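Local coordinates for putative curved DNA-binding protein (Chaetomium thermophilum var. thermophilum DSM 1495, PDB 4IPA), which is an Arx1 protein with a methionine aminopeptidase-like fold that probably acts in ribosome biogenesis and may also bind DNA, at residues 52-57 and 305-310; 274-279 and 293-298; 345-350 and 356-361; 374-379 and 383-388. All coordinates share one frame; numbering follows the deposited sequence.

Contact 1: residues 52-57 and 305-310; sequences KIIDIC and SLRQLE
Arg307 leaves the 3-10 turn 306-308 and lies against Ile54 and Cys57 on the first turn of helix 53-69, and it makes every touch between the two segments. The apolar part is made by the last methylene of the arginine: CD of Arg307 rests 4.0 Å from CD1 of Ile54. Because CG1 of Ile54 stands opposite the backbone N (chi1 -165°), the longer branch of the isoleucine extends from the helix flank to the arginine, and the two side chains cross at a slant.

Farther out, the contact is between a charged group and a carbon. NH1 of Arg307 comes within 3.7 Å of CB of Cys57, which lies oblique to the guanidinium; the sulfur takes no part in this contact. Bends at chi2 and chi3 fold the arginine chain and bring its guanidinium alongside the helix.

The polar bonds run within the turn or to residues elsewhere. Ser305 OG accepts from Arg307 N at 3.2 Å, which makes an ST turn, and also bonds Thr97. Ser305 N donates to Gln308 OE1 at 2.7 Å, almost straight (178°) and in the carbonyl plane. These bonds hold the backbone from which Arg307 springs. At its far end, NH2 of Arg307 forms a salt bridge with Asp61, one turn beyond Cys57 on the same helix, and NE has a weak, long ion pair with Glu58.

The chemistry is therefore divided along a single arginine: its CD packs on Ile54, while its charge is answered by acids of the same helix, tying the 305-310 loop to helix 53-69 through an apolar carbon and a charged group of one side chain.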
loop_
_atom_site.group_PDB
_atom_site.type_symbol
_atom_site.label_atom_id
_atom_site.label_comp_id
_atom_site.label_asym_id
_atom_site.label_seq_id
_atom_site.Cartn_x
_atom_site.Cartn_y
_atom_site.Cartn_z
ATOM N N LYS A 52 -0.053 -19.569 -10.698
ATOM C CA LYS A 52 -1.172 -18.797 -11.197
ATOM C C LYS A 52 -1.580 -17.739 -10.177
ATOM O O LYS A 52 -1.891 -18.060 -9.027
ATOM C CB LYS A 52 -2.354 -19.729 -11.469
ATOM C CG LYS A 52 -2.030 -20.875 -12.404
ATOM C CD LYS A 52 -3.079 -21.972 -12.337
ATOM C CE LYS A 52 -4.443 -21.471 -12.791
ATOM N NZ LYS A 52 -5.486 -22.527 -12.636
ATOM N N ILE A 53 -1.603 -16.485 -10.611
ATOM C CA ILE A 53 -1.994 -15.389 -9.744
ATOM C C ILE A 53 -3.328 -15.616 -9.025
ATOM O O ILE A 53 -3.444 -15.312 -7.832
ATOM C CB ILE A 53 -2.008 -14.038 -10.510
ATOM C CG1 ILE A 53 -0.580 -13.650 -10.885
ATOM C CG2 ILE A 53 -2.605 -12.933 -9.657
ATOM C CD1 ILE A 53 -0.474 -12.341 -11.648
ATOM N N ILE A 54 -4.333 -16.137 -9.731
ATOM C CA ILE A 54 -5.643 -16.295 -9.105
ATOM C C ILE A 54 -5.604 -17.290 -7.943
ATOM O O ILE A 54 -6.355 -17.151 -6.979
ATOM C CB ILE A 54 -6.775 -16.680 -10.102
ATOM C CG1 ILE A 54 -8.143 -16.471 -9.445
ATOM C CG2 ILE A 54 -6.663 -18.122 -10.542
ATOM C CD1 ILE A 54 -9.055 -15.611 -10.232
ATOM N N ASP A 55 -4.727 -18.286 -8.036
ATOM C CA ASP A 55 -4.573 -19.257 -6.968
ATOM C C ASP A 55 -3.952 -18.622 -5.728
ATOM O O ASP A 55 -4.387 -18.884 -4.602
ATOM C CB ASP A 55 -3.727 -20.445 -7.433
ATOM C CG ASP A 55 -4.463 -21.331 -8.421
ATOM O OD1 ASP A 55 -5.706 -21.217 -8.516
ATOM O OD2 ASP A 55 -3.797 -22.145 -9.094
ATOM N N ILE A 56 -2.933 -17.795 -5.944
ATOM C CA ILE A 56 -2.262 -17.093 -4.855
ATOM C C ILE A 56 -3.207 -16.146 -4.107
ATOM O O ILE A 56 -3.267 -16.174 -2.880
ATOM C CB ILE A 56 -1.037 -16.320 -5.368
ATOM C CG1 ILE A 56 -0.154 -17.239 -6.221
ATOM C CG2 ILE A 56 -0.241 -15.759 -4.198
ATOM C CD1 ILE A 56 0.994 -16.533 -6.928
ATOM N N CYS A 57 -3.949 -15.321 -4.846
ATOM C CA CYS A 57 -4.922 -14.412 -4.243
ATOM C C CYS A 57 -5.975 -15.178 -3.452
ATOM O O CYS A 57 -6.323 -14.787 -2.332
ATOM C CB CYS A 57 -5.614 -13.552 -5.304
ATOM S SG CYS A 57 -4.540 -12.436 -6.206
ATOM N N SER A 305 -12.087 -7.358 -3.370
ATOM C CA SER A 305 -12.034 -7.789 -4.757
ATOM C C SER A 305 -13.373 -8.400 -5.138
ATOM O O SER A 305 -13.958 -9.130 -4.352
ATOM C CB SER A 305 -10.924 -8.829 -4.947
ATOM O OG SER A 305 -10.950 -9.348 -6.266
ATOM N N LEU A 306 -13.858 -8.122 -6.343
ATOM C CA LEU A 306 -15.052 -8.812 -6.843
ATOM C C LEU A 306 -14.929 -10.342 -6.793
ATOM O O LEU A 306 -15.922 -11.041 -6.641
ATOM C CB LEU A 306 -15.362 -8.388 -8.273
ATOM C CG LEU A 306 -15.757 -6.940 -8.569
ATOM C CD1 LEU A 306 -16.130 -6.825 -10.055
ATOM C CD2 LEU A 306 -16.898 -6.469 -7.697
ATOM N N ARG A 307 -13.725 -10.870 -6.949
ATOM C CA ARG A 307 -13.558 -12.319 -6.870
ATOM C C ARG A 307 -13.901 -12.856 -5.476
ATOM O O ARG A 307 -14.102 -14.050 -5.305
ATOM C CB ARG A 307 -12.139 -12.754 -7.253
ATOM C CG ARG A 307 -12.044 -14.249 -7.550
ATOM C CD ARG A 307 -10.909 -14.951 -6.795
ATOM N NE ARG A 307 -11.112 -15.007 -5.345
ATOM C CZ ARG A 307 -10.316 -14.399 -4.466
ATOM N NH1 ARG A 307 -9.270 -13.697 -4.904
ATOM N NH2 ARG A 307 -10.550 -14.498 -3.159
ATOM N N GLN A 308 -13.980 -11.976 -4.482
ATOM C CA GLN A 308 -14.245 -12.427 -3.123
ATOM C C GLN A 308 -15.718 -12.665 -2.884
ATOM O O GLN A 308 -16.085 -13.348 -1.931
ATOM C CB GLN A 308 -13.728 -11.421 -2.097
ATOM C CG GLN A 308 -12.236 -11.505 -1.842
ATOM C CD GLN A 308 -11.738 -10.348 -0.991
ATOM O OE1 GLN A 308 -11.847 -9.182 -1.384
ATOM N NE2 GLN A 308 -11.200 -10.665 0.194
ATOM N N LEU A 309 -16.561 -12.084 -3.732
ATOM C CA LEU A 309 -18.009 -12.178 -3.530
ATOM C C LEU A 309 -18.493 -13.606 -3.771
ATOM O O LEU A 309 -17.777 -14.406 -4.363
ATOM C CB LEU A 309 -18.750 -11.194 -4.433
ATOM C CG LEU A 309 -18.440 -9.727 -4.141
ATOM C CD1 LEU A 309 -19.317 -8.806 -4.984
ATOM C CD2 LEU A 309 -18.649 -9.444 -2.679
ATOM N N GLU A 310 -19.705 -13.913 -3.313
ATOM C CA GLU A 310 -20.268 -15.262 -3.416
ATOM C C GLU A 310 -20.443 -15.755 -4.848
ATOM O O GLU A 310 -20.251 -16.934 -5.121
ATOM C CB GLU A 310 -21.623 -15.347 -2.698
ATOM C CG GLU A 310 -21.564 -15.195 -1.187
ATOM C CD GLU A 310 -22.945 -15.240 -0.537
ATOM O OE1 GLU A 310 -23.885 -15.786 -1.157
ATOM O OE2 GLU A 310 -23.096 -14.723 0.594
#

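Contact 2: residues 274-279 and 293-298; sequences HRRTNN and SEVQKK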
loop_
_atom_site.group_PDB
_atom_site.type_symbol
_atom_site.label_atom_id
_atom_site.label_comp_id
_atom_site.label_asym_id
_atom_site.label_seq_id
_atom_site.Cartn_x
_atom_site.Cartn_y
_atom_site.Cartn_z
ATOM N N HIS A 274 -12.505 -2.662 -5.402
ATOM C CA HIS A 274 -13.515 -1.641 -5.109
ATOM C C HIS A 274 -13.635 -1.434 -3.594
ATOM O O HIS A 274 -13.068 -2.184 -2.811
ATOM C CB HIS A 274 -14.911 -2.067 -5.618
ATOM C CG HIS A 274 -14.969 -2.411 -7.077
ATOM N ND1 HIS A 274 -15.707 -1.674 -7.983
ATOM C CD2 HIS A 274 -14.427 -3.438 -7.772
ATOM C CE1 HIS A 274 -15.595 -2.221 -9.182
ATOM N NE2 HIS A 274 -14.818 -3.282 -9.086
ATOM N N ARG A 275 -14.390 -0.420 -3.187
ATOM C CA ARG A 275 -14.785 -0.277 -1.788
ATOM C C ARG A 275 -16.086 0.510 -1.677
ATOM O O ARG A 275 -16.372 1.374 -2.504
ATOM C CB ARG A 275 -13.677 0.383 -0.953
ATOM C CG ARG A 275 -13.644 1.894 -1.014
ATOM C CD ARG A 275 -12.643 2.437 -0.001
ATOM N NE ARG A 275 -12.558 3.891 -0.055
ATOM C CZ ARG A 275 -13.344 4.715 0.640
ATOM N NH1 ARG A 275 -14.280 4.236 1.449
ATOM N NH2 ARG A 275 -13.197 6.025 0.518
ATOM N N ARG A 276 -16.872 0.196 -0.653
ATOM C CA ARG A 276 -18.088 0.952 -0.363
ATOM C C ARG A 276 -17.747 2.358 0.075
ATOM O O ARG A 276 -16.821 2.535 0.854
ATOM C CB ARG A 276 -18.862 0.286 0.768
ATOM C CG ARG A 276 -20.160 -0.343 0.346
ATOM C CD ARG A 276 -20.849 -1.008 1.530
ATOM N NE ARG A 276 -21.633 -0.039 2.275
ATOM C CZ ARG A 276 -21.339 0.390 3.495
ATOM N NH1 ARG A 276 -20.275 -0.083 4.136
ATOM N NH2 ARG A 276 -22.124 1.286 4.074
ATOM N N THR A 277 -18.482 3.351 -0.428
ATOM C CA THR A 277 -18.388 4.727 0.076
ATOM C C THR A 277 -19.574 5.040 0.983
ATOM O O THR A 277 -20.474 4.216 1.152
ATOM C CB THR A 277 -18.410 5.775 -1.052
ATOM O OG1 THR A 277 -19.701 5.784 -1.675
ATOM C CG2 THR A 277 -17.334 5.492 -2.099
ATOM N N ASN A 278 -19.593 6.244 1.539
ATOM C CA ASN A 278 -20.705 6.648 2.401
ATOM C C ASN A 278 -21.848 7.392 1.683
ATOM O O ASN A 278 -22.795 7.843 2.328
ATOM C CB ASN A 278 -20.207 7.426 3.634
ATOM C CG ASN A 278 -19.553 6.517 4.679
ATOM O OD1 ASN A 278 -18.400 6.723 5.066
ATOM N ND2 ASN A 278 -20.288 5.506 5.133
ATOM N N ASN A 279 -21.771 7.496 0.357
ATOM C CA ASN A 279 -22.870 8.058 -0.437
ATOM C C ASN A 279 -24.194 7.302 -0.263
ATOM O O ASN A 279 -24.211 6.085 -0.088
ATOM C CB ASN A 279 -22.505 8.119 -1.921
ATOM C CG ASN A 279 -21.430 9.148 -2.217
ATOM O OD1 ASN A 279 -21.267 10.129 -1.486
ATOM N ND2 ASN A 279 -20.688 8.930 -3.303
ATOM N N SER A 293 -25.419 -5.087 -0.158
ATOM C CA SER A 293 -25.616 -5.591 1.197
ATOM C C SER A 293 -24.609 -6.659 1.550
ATOM O O SER A 293 -24.089 -6.670 2.654
ATOM C CB SER A 293 -27.036 -6.112 1.398
ATOM O OG SER A 293 -27.933 -5.025 1.319
ATOM N N GLU A 294 -24.332 -7.551 0.613
ATOM C CA GLU A 294 -23.283 -8.545 0.827
ATOM C C GLU A 294 -21.962 -7.868 1.228
ATOM O O GLU A 294 -21.241 -8.354 2.106
ATOM C CB GLU A 294 -23.059 -9.393 -0.429
ATOM C CG GLU A 294 -21.880 -10.345 -0.308
ATOM C CD GLU A 294 -21.556 -11.069 -1.604
ATOM O OE1 GLU A 294 -22.142 -10.724 -2.647
ATOM O OE2 GLU A 294 -20.711 -11.988 -1.586
ATOM N N VAL A 295 -21.659 -6.744 0.584
ATOM C CA VAL A 295 -20.382 -6.075 0.796
ATOM C C VAL A 295 -20.392 -5.281 2.102
ATOM O O VAL A 295 -19.426 -5.300 2.860
ATOM C CB VAL A 295 -20.031 -5.155 -0.376
ATOM C CG1 VAL A 295 -18.896 -4.214 0.015
ATOM C CG2 VAL A 295 -19.669 -5.969 -1.599
ATOM N N GLN A 296 -21.493 -4.591 2.369
ATOM C CA GLN A 296 -21.598 -3.844 3.608
ATOM C C GLN A 296 -21.349 -4.759 4.801
ATOM O O GLN A 296 -20.598 -4.416 5.717
ATOM C CB GLN A 296 -22.974 -3.192 3.744
ATOM C CG GLN A 296 -23.211 -2.601 5.126
ATOM C CD GLN A 296 -24.405 -1.664 5.165
ATOM O OE1 GLN A 296 -25.395 -1.876 4.465
ATOM N NE2 GLN A 296 -24.313 -0.613 5.979
ATOM N N LYS A 297 -21.966 -5.933 4.773
ATOM C CA LYS A 297 -21.843 -6.877 5.873
ATOM C C LYS A 297 -20.466 -7.522 5.986
ATOM O O LYS A 297 -19.933 -7.667 7.079
ATOM C CB LYS A 297 -22.950 -7.931 5.797
ATOM C CG LYS A 297 -24.333 -7.361 6.112
ATOM C CD LYS A 297 -25.443 -8.289 5.612
ATOM C CE LYS A 297 -26.725 -8.168 6.454
ATOM N NZ LYS A 297 -27.831 -9.053 5.950
ATOM N N LYS A 298 -19.873 -7.908 4.870
ATOM C CA LYS A 298 -18.586 -8.571 4.958
ATOM C C LYS A 298 -17.419 -7.567 5.112
ATOM O O LYS A 298 -16.532 -7.750 5.941
ATOM C CB LYS A 298 -18.391 -9.491 3.754
ATOM C CG LYS A 298 -17.006 -10.107 3.638
ATOM C CD LYS A 298 -17.075 -11.624 3.690
ATOM C CE LYS A 298 -15.961 -12.267 2.881
ATOM N NZ LYS A 298 -14.970 -12.968 3.745
#
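Strand 274-276 passes beside helix 293-298 with its nearest alpha carbons, Arg276 CA and Gln296 CA, 7.1 Å apart, and Arg276 points its side chain at the helix. The arginine runs past Val295 in the opposite direction, CD of Arg276 lying 4.0 Å from CG1 of Val295. CD also presses on the helix backbone, 3.6 Å from CA of Gln296.

Beyond CD the chain bends at chi3 (85°), which lays the guanidinium against Gln296. The flat groups stack with their planes 25° apart, and CG of Gln296 sits 3.9 Å above the guanidinium, over its centre. NE2 of Gln296 lies over the same group, 3.5 Å from NH2 of Arg276; both are donors, so the two meet by stacking and not by a hydrogen bond. The N-H groups of the arginine are used elsewhere: NH1 bonds the carbonyl of Gly300 just past the helix, and NE bonds the hydroxyl of Tyr292.

Strand 273-276 is the middle strand of a three-stranded antiparallel sheet, and helix 286-299 packs on it, with Phe328 of strand 328-330 touching both Arg276 and Val295, and Phe304 of strand 304-305 also against Val295.

Contact 3: residues 345-350 and 356-361; sequences LLTTIA and ITRIGG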
loop_
_atom_site.group_PDB
_atom_site.type_symbol
_atom_site.label_atom_id
_atom_site.label_comp_id
_atom_site.label_asym_id
_atom_site.label_seq_id
_atom_site.Cartn_x
_atom_site.Cartn_y
_atom_site.Cartn_z
ATOM N N LEU A 345 6.209 0.020 -2.077
ATOM C CA LEU A 345 6.143 -0.369 -0.676
ATOM C C LEU A 345 5.006 0.376 -0.002
ATOM O O LEU A 345 4.695 1.513 -0.353
ATOM C CB LEU A 345 7.449 -0.042 0.031
ATOM C CG LEU A 345 8.680 -0.806 -0.462
ATOM C CD1 LEU A 345 9.965 -0.073 -0.036
ATOM C CD2 LEU A 345 8.646 -2.239 0.056
ATOM N N LEU A 346 4.396 -0.267 0.982
ATOM C CA LEU A 346 3.306 0.339 1.708
ATOM C C LEU A 346 3.457 -0.127 3.147
ATOM O O LEU A 346 3.510 -1.330 3.437
ATOM C CB LEU A 346 1.937 -0.053 1.114
ATOM C CG LEU A 346 0.783 0.943 1.346
ATOM C CD1 LEU A 346 -0.460 0.686 0.445
ATOM C CD2 LEU A 346 0.382 0.998 2.819
ATOM N N THR A 347 3.553 0.847 4.036
ATOM C CA THR A 347 3.754 0.593 5.445
ATOM C C THR A 347 2.650 1.310 6.211
ATOM O O THR A 347 2.359 2.477 5.945
ATOM C CB THR A 347 5.123 1.155 5.898
ATOM O OG1 THR A 347 6.169 0.628 5.064
ATOM C CG2 THR A 347 5.404 0.802 7.356
ATOM N N THR A 348 2.033 0.631 7.165
ATOM C CA THR A 348 1.100 1.303 8.067
ATOM C C THR A 348 1.846 1.756 9.322
ATOM O O THR A 348 2.407 0.932 10.032
ATOM C CB THR A 348 -0.067 0.383 8.441
ATOM O OG1 THR A 348 -0.846 0.121 7.267
ATOM C CG2 THR A 348 -0.962 1.055 9.523
ATOM N N ILE A 349 1.876 3.061 9.574
ATOM C CA ILE A 349 2.621 3.599 10.712
ATOM C C ILE A 349 1.750 4.244 11.780
ATOM O O ILE A 349 0.614 4.649 11.526
ATOM C CB ILE A 349 3.628 4.688 10.292
ATOM C CG1 ILE A 349 2.872 5.925 9.789
ATOM C CG2 ILE A 349 4.647 4.138 9.288
ATOM C CD1 ILE A 349 3.757 7.093 9.411
ATOM N N ALA A 350 2.321 4.360 12.975
ATOM C CA ALA A 350 1.740 5.179 14.025
ATOM C C ALA A 350 2.702 6.310 14.391
ATOM O O ALA A 350 3.915 6.114 14.462
ATOM C CB ALA A 350 1.417 4.338 15.244
ATOM N N ILE A 356 7.895 7.860 14.984
ATOM C CA ILE A 356 7.165 7.012 14.063
ATOM C C ILE A 356 7.506 5.556 14.259
ATOM O O ILE A 356 8.679 5.171 14.184
ATOM C CB ILE A 356 7.426 7.428 12.596
ATOM C CG1 ILE A 356 6.644 8.711 12.288
ATOM C CG2 ILE A 356 7.051 6.296 11.630
ATOM C CD1 ILE A 356 6.720 9.157 10.865
ATOM N N THR A 357 6.460 4.763 14.504
ATOM C CA THR A 357 6.550 3.308 14.629
ATOM C C THR A 357 5.881 2.608 13.447
ATOM O O THR A 357 4.748 2.948 13.061
ATOM C CB THR A 357 5.819 2.824 15.904
ATOM O OG1 THR A 357 6.304 3.549 17.033
ATOM C CG2 THR A 357 6.053 1.330 16.136
ATOM N N ARG A 358 6.561 1.615 12.886
ATOM C CA ARG A 358 5.984 0.823 11.799
ATOM C C ARG A 358 5.126 -0.288 12.398
ATOM O O ARG A 358 5.637 -1.338 12.770
ATOM C CB ARG A 358 7.077 0.219 10.909
ATOM C CG ARG A 358 8.127 1.216 10.428
ATOM C CD ARG A 358 9.144 0.584 9.438
ATOM N NE ARG A 358 10.425 1.298 9.484
ATOM C CZ ARG A 358 11.132 1.689 8.428
ATOM N NH1 ARG A 358 10.701 1.438 7.200
ATOM N NH2 ARG A 358 12.290 2.326 8.600
ATOM N N ILE A 359 3.827 -0.050 12.518
ATOM C CA ILE A 359 2.944 -1.052 13.099
ATOM C C ILE A 359 2.960 -2.301 12.230
ATOM O O ILE A 359 3.069 -3.423 12.721
ATOM C CB ILE A 359 1.496 -0.545 13.156
ATOM C CG1 ILE A 359 1.448 0.881 13.703
ATOM C CG2 ILE A 359 0.623 -1.485 13.968
ATOM C CD1 ILE A 359 0.058 1.516 13.590
ATOM N N GLY A 360 2.840 -2.079 10.927
ATOM C CA GLY A 360 2.704 -3.156 9.964
ATOM C C GLY A 360 3.265 -2.765 8.614
ATOM O O GLY A 360 2.921 -1.723 8.040
ATOM N N GLY A 361 4.156 -3.599 8.106
ATOM C CA GLY A 361 4.747 -3.333 6.822
ATOM C C GLY A 361 5.526 -4.531 6.364
ATOM O O GLY A 361 5.534 -5.567 7.030
HETATM O O HOH W 1 8.711 0.101 5.992
HETATM O O HOH W 2 5.166 5.799 17.187
#
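A beta hairpin, strands 342-352 and 355-360, closes one margin of the antiparallel sheet of this M24-type fold, and 345-350 pairs here with 356-361. Toward the turn the pairing is regular: Ala350 and Thr357 form an antiparallel hydrogen-bonded pair, with Ala350 N donating to Thr357 O at 2.8 Å and Thr357 N to Ala350 O at 2.9 Å. Farther along, a classic beta bulge interrupts it, Ile359 and Gly360 together facing Thr348. Pairing resumes with Gly360: Thr348 N donates to Gly360 O at 2.7 Å, and Gly360 N returns a bond to Thr348 O.

The bulge turns Ile359 toward the partner strand, where its CD1 meets CB of Ala350 at 3.5 Å. Around Ile349 the packing is also apolar. Its CG1 lies between the backbone N and the carbonyl carbon (chi1 67°), and from there CD1 of Ile349 reaches CD1 of Ile356 at 3.9 Å, the two side chains crossing at an angle. On the same side of the sheet, Ile349 and Arg358 touch Leu165 of helix 148-167.

Arg358, extended from CG to NE, slants across Thr347, whose CG2 is 4.0 Å from CB of Arg358, and its NH2 continues to a salt bridge with Glu162 of that helix. OG1 of Thr348 bonds the carbonyl of Ile130 in strand 127-136. Water joins the polar ends: one molecule, in the guanidinium plane at its edge, donates to Thr347 OG1 and accepts from Arg358 NH1 at 2.7 Å.

Contact 4: residues 374-379 and 383-388; sequences KKIEDE and KILEQP
Ile376 meets Leu385, and Glu379 meets Lys383, where a lead-in ending in an N-cap residue, Asp378, enters the short helix 379-386. Ile376 comes first, pointing at the helix: its CD1 packs on CD1 of Leu385 at 4.2 Å. Both residues also touch Tyr159 of helix 148-167, so the pair forms a small apolar patch between the lead-in, the short helix and that long one; Val203 of helix 193-205 adds to it beside Ile376.

Asp378 follows at the N-cap. Its OD1 accepts from the backbone N of Ile381, while OD2 makes a salt bridge with Lys202. The carboxylate thus has partners on both oxygens, and its negative charge lies at the N-terminal end of the helix, where it would be favoured by the helix dipole.

Glu379 begins the helix itself. Its carbonyl O takes the i to i+4 bond from Lys383 N at 3.0 Å (N-H...O 151°), the donor tilted 26° from the carbonyl plane. A bend at chi2 (-60°) brings the carboxylate back over the lysine, which runs out straight beyond CG. OE1 of Glu379 lies 3.3 Å from CE of Lys383 but 4.2 Å from its NZ, beyond salt-bridge range.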
loop_
_atom_site.group_PDB
_atom_site.type_symbol
_atom_site.label_atom_id
_atom_site.label_comp_id
_atom_site.label_asym_id
_atom_site.label_seq_id
_atom_site.Cartn_x
_atom_site.Cartn_y
_atom_site.Cartn_z
ATOM N N LYS A 374 25.371 2.958 -8.681
ATOM C CA LYS A 374 24.634 4.166 -8.332
ATOM C C LYS A 374 24.483 4.362 -6.824
ATOM O O LYS A 374 24.439 3.403 -6.044
ATOM C CB LYS A 374 23.291 4.209 -9.050
ATOM C CG LYS A 374 23.456 3.888 -10.517
ATOM C CD LYS A 374 22.359 4.453 -11.377
ATOM C CE LYS A 374 22.699 4.153 -12.830
ATOM N NZ LYS A 374 21.587 4.470 -13.764
ATOM N N LYS A 375 24.428 5.626 -6.428
ATOM C CA LYS A 375 24.435 5.999 -5.030
ATOM C C LYS A 375 23.809 7.376 -4.902
ATOM O O LYS A 375 23.946 8.215 -5.794
ATOM C CB LYS A 375 25.877 6.037 -4.516
ATOM C CG LYS A 375 26.003 5.942 -3.009
ATOM C CD LYS A 375 27.461 5.937 -2.562
ATOM C CE LYS A 375 27.560 5.672 -1.059
ATOM N NZ LYS A 375 28.962 5.765 -0.555
ATOM N N ILE A 376 23.108 7.609 -3.799
ATOM C CA ILE A 376 22.623 8.949 -3.504
ATOM C C ILE A 376 23.789 9.809 -3.055
ATOM O O ILE A 376 24.527 9.433 -2.143
ATOM C CB ILE A 376 21.607 8.946 -2.376
ATOM C CG1 ILE A 376 20.368 8.143 -2.783
ATOM C CG2 ILE A 376 21.255 10.382 -1.997
ATOM C CD1 ILE A 376 19.365 7.988 -1.671
ATOM N N GLU A 377 23.946 10.972 -3.676
ATOM C CA GLU A 377 25.049 11.855 -3.321
ATOM C C GLU A 377 24.592 13.216 -2.801
ATOM O O GLU A 377 25.365 13.935 -2.179
ATOM C CB GLU A 377 26.014 11.991 -4.499
ATOM C CG GLU A 377 26.807 10.706 -4.720
ATOM C CD GLU A 377 27.572 10.680 -6.026
ATOM O OE1 GLU A 377 27.487 11.659 -6.800
ATOM O OE2 GLU A 377 28.263 9.669 -6.277
ATOM N N ASP A 378 23.329 13.553 -3.036
ATOM C CA ASP A 378 22.805 14.837 -2.600
ATOM C C ASP A 378 22.924 14.971 -1.086
ATOM O O ASP A 378 22.504 14.081 -0.345
ATOM C CB ASP A 378 21.354 15.012 -3.059
ATOM C CG ASP A 378 20.749 16.316 -2.582
ATOM O OD1 ASP A 378 20.222 16.342 -1.447
ATOM O OD2 ASP A 378 20.806 17.312 -3.336
ATOM N N GLU A 379 23.510 16.080 -0.635
ATOM C CA GLU A 379 23.795 16.278 0.789
ATOM C C GLU A 379 22.537 16.437 1.631
ATOM O O GLU A 379 22.461 15.916 2.734
ATOM C CB GLU A 379 24.721 17.483 1.014
ATOM C CG GLU A 379 26.213 17.142 1.057
ATOM C CD GLU A 379 26.575 16.161 2.174
ATOM O OE1 GLU A 379 26.106 16.353 3.323
ATOM O OE2 GLU A 379 27.328 15.196 1.896
ATOM N N LYS A 383 21.572 13.818 4.628
ATOM C CA LYS A 383 21.359 14.355 5.960
ATOM C C LYS A 383 19.999 13.914 6.541
ATOM O O LYS A 383 19.926 13.410 7.668
ATOM C CB LYS A 383 21.534 15.873 5.944
ATOM C CG LYS A 383 22.953 16.331 5.662
ATOM C CD LYS A 383 23.065 17.860 5.633
ATOM C CE LYS A 383 24.509 18.318 5.372
ATOM N NZ LYS A 383 24.638 19.806 5.316
ATOM N N ILE A 384 18.937 14.061 5.759
ATOM C CA ILE A 384 17.632 13.513 6.137
ATOM C C ILE A 384 17.720 12.033 6.541
ATOM O O ILE A 384 17.207 11.634 7.585
ATOM C CB ILE A 384 16.595 13.691 5.013
ATOM C CG1 ILE A 384 16.318 15.179 4.778
ATOM C CG2 ILE A 384 15.296 12.984 5.363
ATOM C CD1 ILE A 384 15.772 15.488 3.405
ATOM N N LEU A 385 18.403 11.231 5.734
ATOM C CA LEU A 385 18.570 9.812 6.043
ATOM C C LEU A 385 19.250 9.541 7.379
ATOM O O LEU A 385 19.084 8.461 7.947
ATOM C CB LEU A 385 19.339 9.110 4.927
ATOM C CG LEU A 385 18.481 8.892 3.681
ATOM C CD1 LEU A 385 19.301 8.271 2.562
ATOM C CD2 LEU A 385 17.298 8.016 4.052
ATOM N N GLU A 386 20.023 10.510 7.872
ATOM C CA GLU A 386 20.669 10.385 9.183
ATOM C C GLU A 386 19.706 10.655 10.346
ATOM O O GLU A 386 19.948 10.218 11.471
ATOM C CB GLU A 386 21.887 11.313 9.284
ATOM C CG GLU A 386 23.070 10.877 8.419
ATOM C CD GLU A 386 23.418 9.402 8.613
ATOM O OE1 GLU A 386 23.731 9.011 9.753
ATOM O OE2 GLU A 386 23.369 8.630 7.628
ATOM N N GLN A 387 18.627 11.382 10.075
ATOM C CA GLN A 387 17.624 11.666 11.091
ATOM C C GLN A 387 16.956 10.375 11.552
ATOM O O GLN A 387 16.751 9.457 10.762
ATOM C CB GLN A 387 16.565 12.618 10.549
ATOM C CG GLN A 387 17.109 13.911 9.999
ATOM C CD GLN A 387 16.050 14.696 9.253
ATOM O OE1 GLN A 387 16.358 15.648 8.525
ATOM N NE2 GLN A 387 14.787 14.293 9.421
ATOM N N PRO A 388 16.622 10.298 12.844
ATOM C CA PRO A 388 15.994 9.088 13.376
ATOM C C PRO A 388 14.510 9.069 13.035
ATOM O O PRO A 388 13.942 10.111 12.709
ATOM C CB PRO A 388 16.186 9.241 14.886
ATOM C CG PRO A 388 16.175 10.724 15.103
ATOM C CD PRO A 388 16.807 11.337 13.877
#

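In the fold
Contacts 1 and 2 are neighbours: contact 2 is nested within the loop closed by contact 1, and the two touch. Glu310 N lies 2.8 Å from Glu294 OE2, a probable hydrogen bond, and CD2 of Leu309 packs on CG2 of Val295 at 3.8 Å. Contact 3 sits nearer the middle of the chain, its centre about 26 Å from the centres of both. Contact 4 lies on the other side of the chain's centre from contacts 1 and 2, with centres about 41 and 43 Å away. It comes closest to contact 3, nearest atoms about 7 Å apart, and both pack on helix 148-167, which lies beside the hairpin and the C-terminal helix.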